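Local structure of acetyl-CoA C-acetyltransferase (Syntrophomonas wolfei subsp. wolfei, 7N7Z) at residues B[49-55]-B[78-84]; B[7-13]-B[259-265]; B[153-157]-B[288-292]. The protein probably catalyses the reversible condensation of two acetyl-CoA molecules to acetoacetyl-CoA and free CoA, as a member of the thiolase family. All coordinates share one frame; numbering follows the deposited sequence.

Interaction 1: residues B[49-55]-B[78-84]; sequences PGIIDEI and GLPVRSG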
loop_
_atom_site.group_PDB
_atom_site.type_symbol
_atom_site.label_atom_id
_atom_site.label_comp_id
_atom_site.label_asym_id
_atom_site.label_seq_id
_atom_site.Cartn_x
_atom_site.Cartn_y
_atom_site.Cartn_z
ATOM N N PRO B 49 34.460 3.378 -23.556
ATOM C CA PRO B 49 33.117 3.900 -23.253
ATOM C C PRO B 49 33.037 5.417 -23.262
ATOM O O PRO B 49 31.934 5.960 -23.400
ATOM C CB PRO B 49 32.817 3.331 -21.857
ATOM C CG PRO B 49 34.142 2.906 -21.305
ATOM C CD PRO B 49 34.969 2.509 -22.481
ATOM N N GLY B 50 34.163 6.117 -23.135
ATOM C CA GLY B 50 34.151 7.567 -23.061
ATOM C C GLY B 50 33.786 8.269 -24.353
ATOM O O GLY B 50 33.539 9.479 -24.324
ATOM N N ILE B 51 33.746 7.553 -25.477
ATOM C CA ILE B 51 33.431 8.148 -26.770
ATOM C C ILE B 51 32.079 7.707 -27.302
ATOM O O ILE B 51 31.676 8.158 -28.385
ATOM C CB ILE B 51 34.532 7.850 -27.807
ATOM C CG1 ILE B 51 34.522 6.367 -28.191
ATOM C CG2 ILE B 51 35.893 8.258 -27.262
ATOM C CD1 ILE B 51 35.728 5.930 -28.994
ATOM N N ILE B 52 31.364 6.841 -26.585
ATOM C CA ILE B 52 30.035 6.430 -27.021
ATOM C C ILE B 52 29.108 7.638 -26.985
ATOM O O ILE B 52 29.091 8.401 -26.011
ATOM C CB ILE B 52 29.512 5.282 -26.143
ATOM C CG1 ILE B 52 30.365 4.029 -26.368
ATOM C CG2 ILE B 52 28.043 5.002 -26.445
ATOM C CD1 ILE B 52 30.010 2.854 -25.468
ATOM N N ASP B 53 28.329 7.818 -28.055
ATOM C CA ASP B 53 27.581 9.057 -28.229
ATOM C C ASP B 53 26.270 9.071 -27.454
ATOM O O ASP B 53 25.781 10.149 -27.097
ATOM C CB ASP B 53 27.297 9.291 -29.714
ATOM C CG ASP B 53 28.550 9.621 -30.498
ATOM O OD1 ASP B 53 29.334 10.472 -30.030
ATOM O OD2 ASP B 53 28.750 9.029 -31.581
ATOM N N GLU B 54 25.681 7.908 -27.191
ATOM C CA GLU B 54 24.383 7.862 -26.534
ATOM C C GLU B 54 24.147 6.462 -25.992
ATOM O O GLU B 54 24.892 5.524 -26.284
ATOM C CB GLU B 54 23.256 8.252 -27.499
ATOM C CG GLU B 54 22.981 7.206 -28.583
ATOM C CD GLU B 54 21.778 7.545 -29.442
ATOM O OE1 GLU B 54 20.932 8.346 -28.995
ATOM O OE2 GLU B 54 21.676 7.003 -30.562
ATOM N N ILE B 55 23.089 6.339 -25.198
ATOM C CA ILE B 55 22.521 5.051 -24.827
ATOM C C ILE B 55 21.028 5.111 -25.111
ATOM O O ILE B 55 20.353 6.067 -24.710
ATOM C CB ILE B 55 22.777 4.695 -23.350
ATOM C CG1 ILE B 55 22.186 3.316 -23.033
ATOM C CG2 ILE B 55 22.190 5.754 -22.428
ATOM C CD1 ILE B 55 22.446 2.842 -21.622
ATOM N N GLY B 78 30.482 4.197 -17.979
ATOM C CA GLY B 78 31.514 5.117 -18.411
ATOM C C GLY B 78 31.209 5.929 -19.649
ATOM O O GLY B 78 32.145 6.439 -20.278
ATOM N N LEU B 79 29.940 6.068 -20.023
ATOM C CA LEU B 79 29.607 6.960 -21.120
ATOM C C LEU B 79 29.943 8.396 -20.720
ATOM O O LEU B 79 29.887 8.749 -19.538
ATOM C CB LEU B 79 28.129 6.852 -21.487
ATOM C CG LEU B 79 27.808 6.046 -22.747
ATOM C CD1 LEU B 79 28.287 4.610 -22.607
ATOM C CD2 LEU B 79 26.318 6.091 -23.054
ATOM N N PRO B 80 30.301 9.246 -21.678
ATOM C CA PRO B 80 30.576 10.645 -21.341
ATOM C C PRO B 80 29.291 11.385 -21.008
ATOM O O PRO B 80 28.215 11.071 -21.521
ATOM C CB PRO B 80 31.227 11.195 -22.613
ATOM C CG PRO B 80 30.635 10.373 -23.707
ATOM C CD PRO B 80 30.403 8.999 -23.128
ATOM N N VAL B 81 29.415 12.386 -20.131
ATOM C CA VAL B 81 28.246 13.154 -19.719
ATOM C C VAL B 81 27.617 13.881 -20.899
ATOM O O VAL B 81 26.446 14.271 -20.833
ATOM C CB VAL B 81 28.617 14.151 -18.598
ATOM C CG1 VAL B 81 29.374 13.445 -17.482
ATOM C CG2 VAL B 81 29.430 15.312 -19.158
ATOM N N ARG B 82 28.371 14.079 -21.983
ATOM C CA ARG B 82 27.811 14.688 -23.183
ATOM C C ARG B 82 26.878 13.745 -23.929
ATOM O O ARG B 82 26.097 14.204 -24.770
ATOM C CB ARG B 82 28.936 15.136 -24.121
ATOM C CG ARG B 82 29.848 14.003 -24.588
ATOM C CD ARG B 82 30.511 14.317 -25.925
ATOM N NE ARG B 82 31.092 13.127 -26.537
ATOM C CZ ARG B 82 30.567 12.464 -27.561
ATOM N NH1 ARG B 82 29.438 12.848 -28.134
ATOM N NH2 ARG B 82 31.192 11.383 -28.023
ATOM N N SER B 83 26.937 12.448 -23.638
ATOM C CA SER B 83 26.213 11.460 -24.421
ATOM C C SER B 83 24.705 11.607 -24.236
ATOM O O SER B 83 24.218 12.118 -23.223
ATOM C CB SER B 83 26.645 10.044 -24.031
ATOM O OG SER B 83 26.442 9.808 -22.647
ATOM N N GLY B 84 23.964 11.145 -25.245
ATOM C CA GLY B 84 22.523 11.151 -25.164
ATOM C C GLY B 84 21.982 9.981 -24.364
ATOM O O GLY B 84 22.669 8.997 -24.094
HETATM O O HOH W 1 33.716 11.624 -25.499
#

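Interaction 2: residues B[7-13]-B[259-265]; sequences EVVVVGM and AAVFMSK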
loop_
_atom_site.group_PDB
_atom_site.type_symbol
_atom_site.label_atom_id
_atom_site.label_comp_id
_atom_site.label_asym_id
_atom_site.label_seq_id
_atom_site.Cartn_x
_atom_site.Cartn_y
_atom_site.Cartn_z
ATOM N N GLU B 7 25.865 3.278 -43.437
ATOM C CA GLU B 7 25.689 1.874 -43.095
ATOM C C GLU B 7 26.032 1.675 -41.625
ATOM O O GLU B 7 26.986 2.269 -41.113
ATOM C CB GLU B 7 26.575 0.981 -43.964
ATOM C CG GLU B 7 25.958 0.601 -45.300
ATOM C CD GLU B 7 26.969 -0.002 -46.258
ATOM O OE1 GLU B 7 26.680 -1.072 -46.833
ATOM O OE2 GLU B 7 28.051 0.595 -46.438
ATOM N N VAL B 8 25.249 0.842 -40.946
ATOM C CA VAL B 8 25.402 0.605 -39.516
ATOM C C VAL B 8 25.840 -0.835 -39.295
ATOM O O VAL B 8 25.380 -1.750 -39.989
ATOM C CB VAL B 8 24.096 0.906 -38.755
ATOM C CG1 VAL B 8 24.306 0.744 -37.258
ATOM C CG2 VAL B 8 23.606 2.311 -39.087
ATOM N N VAL B 9 26.729 -1.032 -38.321
ATOM C CA VAL B 9 27.237 -2.349 -37.970
ATOM C C VAL B 9 27.153 -2.521 -36.459
ATOM O O VAL B 9 27.066 -1.552 -35.700
ATOM C CB VAL B 9 28.689 -2.567 -38.451
ATOM C CG1 VAL B 9 28.762 -2.517 -39.969
ATOM C CG2 VAL B 9 29.624 -1.533 -37.831
ATOM N N VAL B 10 27.182 -3.780 -36.028
ATOM C CA VAL B 10 27.237 -4.142 -34.617
ATOM C C VAL B 10 28.650 -4.615 -34.312
ATOM O O VAL B 10 29.204 -5.445 -35.044
ATOM C CB VAL B 10 26.207 -5.232 -34.268
ATOM C CG1 VAL B 10 26.124 -5.417 -32.758
ATOM C CG2 VAL B 10 24.849 -4.884 -34.851
ATOM N N VAL B 11 29.230 -4.093 -33.235
ATOM C CA VAL B 11 30.609 -4.400 -32.883
ATOM C C VAL B 11 30.720 -5.227 -31.608
ATOM O O VAL B 11 31.730 -5.926 -31.433
ATOM C CB VAL B 11 31.445 -3.108 -32.755
ATOM C CG1 VAL B 11 32.900 -3.430 -32.464
ATOM C CG2 VAL B 11 31.334 -2.283 -34.027
ATOM N N GLY B 12 29.734 -5.180 -30.726
ATOM C CA GLY B 12 29.761 -5.977 -29.512
ATOM C C GLY B 12 28.356 -6.350 -29.101
ATOM O O GLY B 12 27.408 -5.585 -29.305
ATOM N N MET B 13 28.221 -7.541 -28.519
ATOM C CA MET B 13 26.920 -8.060 -28.120
ATOM C C MET B 13 27.087 -8.950 -26.900
ATOM O O MET B 13 28.059 -9.702 -26.801
ATOM C CB MET B 13 26.267 -8.856 -29.254
ATOM C CG MET B 13 25.985 -8.037 -30.497
ATOM S SD MET B 13 25.238 -9.020 -31.806
ATOM C CE MET B 13 23.515 -8.621 -31.575
ATOM N N ALA B 259 22.641 -6.231 -24.305
ATOM C CA ALA B 259 23.231 -4.966 -24.714
ATOM C C ALA B 259 23.990 -5.162 -26.016
ATOM O O ALA B 259 24.394 -6.274 -26.364
ATOM C CB ALA B 259 24.160 -4.404 -23.632
ATOM N N ALA B 260 24.184 -4.059 -26.734
ATOM C CA ALA B 260 24.873 -4.101 -28.014
ATOM C C ALA B 260 25.470 -2.733 -28.304
ATOM O O ALA B 260 24.908 -1.702 -27.924
ATOM C CB ALA B 260 23.929 -4.522 -29.146
ATOM N N VAL B 261 26.614 -2.740 -28.981
ATOM C CA VAL B 261 27.297 -1.524 -29.408
ATOM C C VAL B 261 27.170 -1.431 -30.922
ATOM O O VAL B 261 27.672 -2.298 -31.650
ATOM C CB VAL B 261 28.771 -1.518 -28.978
ATOM C CG1 VAL B 261 29.467 -0.257 -29.483
ATOM C CG2 VAL B 261 28.884 -1.630 -27.467
ATOM N N PHE B 262 26.499 -0.385 -31.394
ATOM C CA PHE B 262 26.300 -0.149 -32.814
ATOM C C PHE B 262 27.208 0.979 -33.282
ATOM O O PHE B 262 27.587 1.860 -32.504
ATOM C CB PHE B 262 24.837 0.190 -33.112
ATOM C CG PHE B 262 23.881 -0.915 -32.764
ATOM C CD1 PHE B 262 23.344 -1.008 -31.493
ATOM C CD2 PHE B 262 23.529 -1.867 -33.706
ATOM C CE1 PHE B 262 22.469 -2.027 -31.166
ATOM C CE2 PHE B 262 22.656 -2.889 -33.385
ATOM C CZ PHE B 262 22.125 -2.968 -32.113
ATOM N N MET B 263 27.558 0.943 -34.567
ATOM C CA MET B 263 28.486 1.914 -35.123
ATOM C C MET B 263 28.224 2.090 -36.608
ATOM O O MET B 263 27.776 1.165 -37.292
ATOM C CB MET B 263 29.942 1.480 -34.928
ATOM C CG MET B 263 30.487 1.726 -33.544
ATOM S SD MET B 263 32.229 1.285 -33.424
ATOM C CE MET B 263 32.285 0.676 -31.740
ATOM N N SER B 264 28.518 3.289 -37.101
ATOM C CA SER B 264 28.636 3.482 -38.537
ATOM C C SER B 264 29.806 2.658 -39.055
ATOM O O SER B 264 30.836 2.523 -38.387
ATOM C CB SER B 264 28.838 4.962 -38.863
ATOM O OG SER B 264 30.127 5.396 -38.467
ATOM N N LYS B 265 29.634 2.083 -40.248
ATOM C CA LYS B 265 30.698 1.283 -40.845
ATOM C C LYS B 265 32.021 2.038 -40.853
ATOM O O LYS B 265 33.080 1.458 -40.590
ATOM C CB LYS B 265 30.305 0.885 -42.269
ATOM C CG LYS B 265 30.900 -0.430 -42.755
ATOM C CD LYS B 265 30.525 -0.682 -44.210
ATOM C CE LYS B 265 31.229 -1.904 -44.779
ATOM N NZ LYS B 265 30.500 -3.167 -44.458
#

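Interaction 3: residues B[153-157]-B[288-292]; sequences VCQLA and DAKVM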
loop_
_atom_site.group_PDB
_atom_site.type_symbol
_atom_site.label_atom_id
_atom_site.label_comp_id
_atom_site.label_asym_id
_atom_site.label_seq_id
_atom_site.Cartn_x
_atom_site.Cartn_y
_atom_site.Cartn_z
ATOM N N VAL B 153 -1.437 -7.607 -19.084
ATOM C CA VAL B 153 -2.869 -7.453 -19.317
ATOM C C VAL B 153 -3.057 -6.298 -20.294
ATOM O O VAL B 153 -2.763 -5.145 -19.971
ATOM C CB VAL B 153 -3.636 -7.211 -18.011
ATOM C CG1 VAL B 153 -5.131 -7.135 -18.284
ATOM C CG2 VAL B 153 -3.335 -8.311 -17.009
ATOM N N CYS B 154 -3.541 -6.609 -21.492
ATOM C CA CYS B 154 -3.779 -5.604 -22.518
ATOM C C CYS B 154 -5.228 -5.136 -22.452
ATOM O O CYS B 154 -6.154 -5.951 -22.502
ATOM C CB CYS B 154 -3.467 -6.166 -23.905
ATOM S SG CYS B 154 -3.411 -4.924 -25.217
ATOM N N GLN B 155 -5.417 -3.819 -22.334
ATOM C CA GLN B 155 -6.770 -3.275 -22.290
ATOM C C GLN B 155 -7.503 -3.525 -23.602
ATOM O O GLN B 155 -8.682 -3.897 -23.603
ATOM C CB GLN B 155 -6.725 -1.781 -21.973
ATOM C CG GLN B 155 -6.325 -1.463 -20.541
ATOM C CD GLN B 155 -6.262 0.027 -20.270
ATOM O OE1 GLN B 155 -6.149 0.834 -21.192
ATOM N NE2 GLN B 155 -6.337 0.401 -18.997
ATOM N N LEU B 156 -6.818 -3.331 -24.730
ATOM C CA LEU B 156 -7.453 -3.553 -26.024
ATOM C C LEU B 156 -7.850 -5.013 -26.198
ATOM O O LEU B 156 -8.890 -5.315 -26.795
ATOM C CB LEU B 156 -6.515 -3.116 -27.147
ATOM C CG LEU B 156 -6.168 -1.626 -27.170
ATOM C CD1 LEU B 156 -4.933 -1.376 -28.023
ATOM C CD2 LEU B 156 -7.346 -0.807 -27.674
ATOM N N ALA B 157 -7.035 -5.936 -25.684
ATOM C CA ALA B 157 -7.339 -7.355 -25.808
ATOM C C ALA B 157 -8.384 -7.822 -24.804
ATOM O O ALA B 157 -9.039 -8.843 -25.041
ATOM C CB ALA B 157 -6.067 -8.187 -25.640
ATOM N N ASP B 288 -4.250 -6.541 -35.140
ATOM C CA ASP B 288 -5.232 -6.242 -34.108
ATOM C C ASP B 288 -4.768 -6.778 -32.759
ATOM O O ASP B 288 -4.272 -7.903 -32.654
ATOM C CB ASP B 288 -6.591 -6.837 -34.472
ATOM C CG ASP B 288 -7.699 -6.349 -33.561
ATOM O OD1 ASP B 288 -7.806 -6.861 -32.426
ATOM O OD2 ASP B 288 -8.456 -5.447 -33.976
ATOM N N ALA B 289 -4.933 -5.955 -31.719
ATOM C CA ALA B 289 -4.451 -6.322 -30.391
ATOM C C ALA B 289 -4.963 -7.691 -29.965
ATOM O O ALA B 289 -4.252 -8.448 -29.293
ATOM C CB ALA B 289 -4.874 -5.261 -29.374
ATOM N N LYS B 290 -6.194 -8.031 -30.351
ATOM C CA LYS B 290 -6.794 -9.292 -29.929
ATOM C C LYS B 290 -6.163 -10.504 -30.603
ATOM O O LYS B 290 -6.450 -11.635 -30.194
ATOM C CB LYS B 290 -8.298 -9.258 -30.205
ATOM C CG LYS B 290 -9.003 -8.072 -29.558
ATOM C CD LYS B 290 -10.508 -8.282 -29.464
ATOM C CE LYS B 290 -10.910 -8.894 -28.129
ATOM N NZ LYS B 290 -10.654 -10.362 -28.082
ATOM N N VAL B 291 -5.319 -10.304 -31.614
ATOM C CA VAL B 291 -4.567 -11.393 -32.228
ATOM C C VAL B 291 -3.136 -10.919 -32.443
ATOM O O VAL B 291 -2.533 -11.174 -33.492
ATOM C CB VAL B 291 -5.211 -11.854 -33.549
ATOM C CG1 VAL B 291 -6.495 -12.622 -33.269
ATOM C CG2 VAL B 291 -5.477 -10.665 -34.460
ATOM N N MET B 292 -2.589 -10.225 -31.441
ATOM C CA MET B 292 -1.246 -9.668 -31.554
ATOM C C MET B 292 -0.219 -10.718 -31.954
ATOM O O MET B 292 0.812 -10.384 -32.548
ATOM C CB MET B 292 -0.836 -9.016 -30.227
ATOM C CG MET B 292 -1.107 -9.855 -28.976
ATOM S SD MET B 292 0.004 -11.265 -28.792
ATOM C CE MET B 292 1.545 -10.432 -28.430
#

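Interaction 1: residues B[49-55]-B[78-84]
Asp53 and Arg82 form a salt bridge in which one carboxylate oxygen takes both terminal nitrogens end-on. OD1 of Asp53 receives NH2 of Arg82 at 2.9 Å, nearly along its C-O bond, and NH1 of Arg82 on the anti lone pair. The oxygen lies in the guanidinium plane, while the carboxylate is turned 62° against it. OD2 of Asp53 goes instead to the backbone N of Asp112 and Ile113, so the whole carboxylate is engaged. A water accepts from NE of Arg82 and donates to Gly50 O; with the two bonds to OD1 it probably leaves the guanidinium little freedom to turn.

Two backbone bonds flank Glu54: Gly84 N gives to Asp53 O at 2.8 Å, and Ile55 N gives to Gly84 O at 2.9 Å. Glu54 and Gly84 sit only 4.0 Å apart, CA to CA.

Beside these polar contacts Leu79 works as a fork. Its CD1 lies 3.8 Å from Ile52 CD1, and CD2 packs at a similar distance on Ile55 CB, the two chains crossing at about a right angle. Pro80 CG lies 3.1 Å from Gly50 O, and Pro80 CD 3.2 Å from Ile52 O.

The type I turn from Pro80 to Ser83 thus leads into a parallel bridge, the start of the pairing of strand 54-58 with strand 84-89, the outermost strand of the mixed thiolase sheet within this chain.

Interaction 2: residues B[7-13]-B[259-265]
Val10 runs alongside the Phe262 ring in the same direction, with Val10 CG2 3.3 Å from Phe262 CE2. The methyl meets the ring obliquely, as does Val9 O, while Val8 CG1 reaches the root of the side chain at Phe262 CB. CG of Phe262 stands anti to its carbonyl carbon (chi1 -62°), which sets the ring beside Val10; beyond it, Thr99 and Cys103 of helix 94-107 and Val116 also touch the ring.

On the face carrying Val9 and Met263, the thioether crosses Val11 at about a right angle, Met263 SD 3.7 Å from Val11 CG2. The bend at chi3 leaves Met263 CE against the same valine, 3.9 Å from Val11 CG2. An alanine here lacks the sulfur and methyl that lie on Val11 and would probably open a gap between Val11, Ile113 and Leu273, the last two of which also touch the methionine.

Between these layers runs an antiparallel ladder. Val9 and Met263 form a hydrogen-bonded pair, with Val9 N to Met263 O at 2.6 Å and Met263 N to Val9 O at 2.8 Å. Farther on, Val11 N meets Val261 O at 2.9 Å. At the other end the N of Lys265, first residue of helix 265-270, binds Glu7 O at 2.8 Å.

There the aliphatic part of Lys265 runs alongside Glu7, whose OE1 is salt-bridged to Lys278. Apart from this charged fringe, the side-chain contact is hydrocarbon and thioether. Its chemistry implies that backbone bonds fix the register of central strands 8-20 and 254-264, while apolar packing joins their two faces to the flanking helices 94-107 and 30-45.

Interaction 3: residues B[153-157]-B[288-292]
Ala289 and Lys290, the two residues of 288-292 that press on 153-157, are presented by a bend that Asp288 fixes. Its OD1 accepts from Lys290 N at 2.9 Å, the N-H pointing well at the oxygen (158°) and meeting it on the anti side, somewhat out of the carboxylate plane. This is an Asx turn. Val291 N to Asp288 O, at 2.8 Å, tightens the same bend and is the first bond of the 3-10 segment 289-292.

No hydrogen bond spans the two segments; the contact is one of van der Waals packing. Ala289 turns its methyl toward the other loop, where CB lies 3.5 Å from Leu156 CB. With CG of Leu156 anti to the carbonyl carbon (chi1 -63°), the side chain first leads away from this methyl, and CD1 then curls back to it. Cys154 SG stands at the margin, 4.4 Å from Ala289 CB, and Arg71 of the second subunit also touches the leucine.

The two loops belong to different family regions of the thiolase fold: 153-157 follows helix 146-152 in the N-terminal region, and 288-292 follows strand 277-285 in the C-terminal one. Their meeting therefore joins the two halves of the chain, on the side where the second subunit also packs. Cys154 lies about 10 Å, side chain to side chain, from Cys92, the predicted acyl-thioester nucleophile.

Lys290 passes over the backbone on the more exposed side. Its CG lies 3.9 Å from Leu156 O, and the bend at chi3 (93°) brings Lys290 CE to 3.6 Å from Ala157 O. Ala157 CB in turn approaches Ala289 O, and Thr164 of helix 161-172 packs against Ala157.

From the N terminus, the chain first lays down 7-13, which waits some 250 residues for its partner 259-265; interaction 2 thereby closes most of the N-terminal family region. Within that long loop, interaction 1 opens and closes early, spanning the rest of strand 54-58 and helix 69-76. Both reach the same mixed sheet, one in its middle and the other at strand 84-89, outermost within this chain, with nearest atoms about 5 Å apart. Interaction 3 begins inside the loop of interaction 2 and ends beyond it, so those two cross, and 288-292 ties the C-terminal region back to 153-157. Interactions 1 and 3 follow in series, and both touch the second subunit.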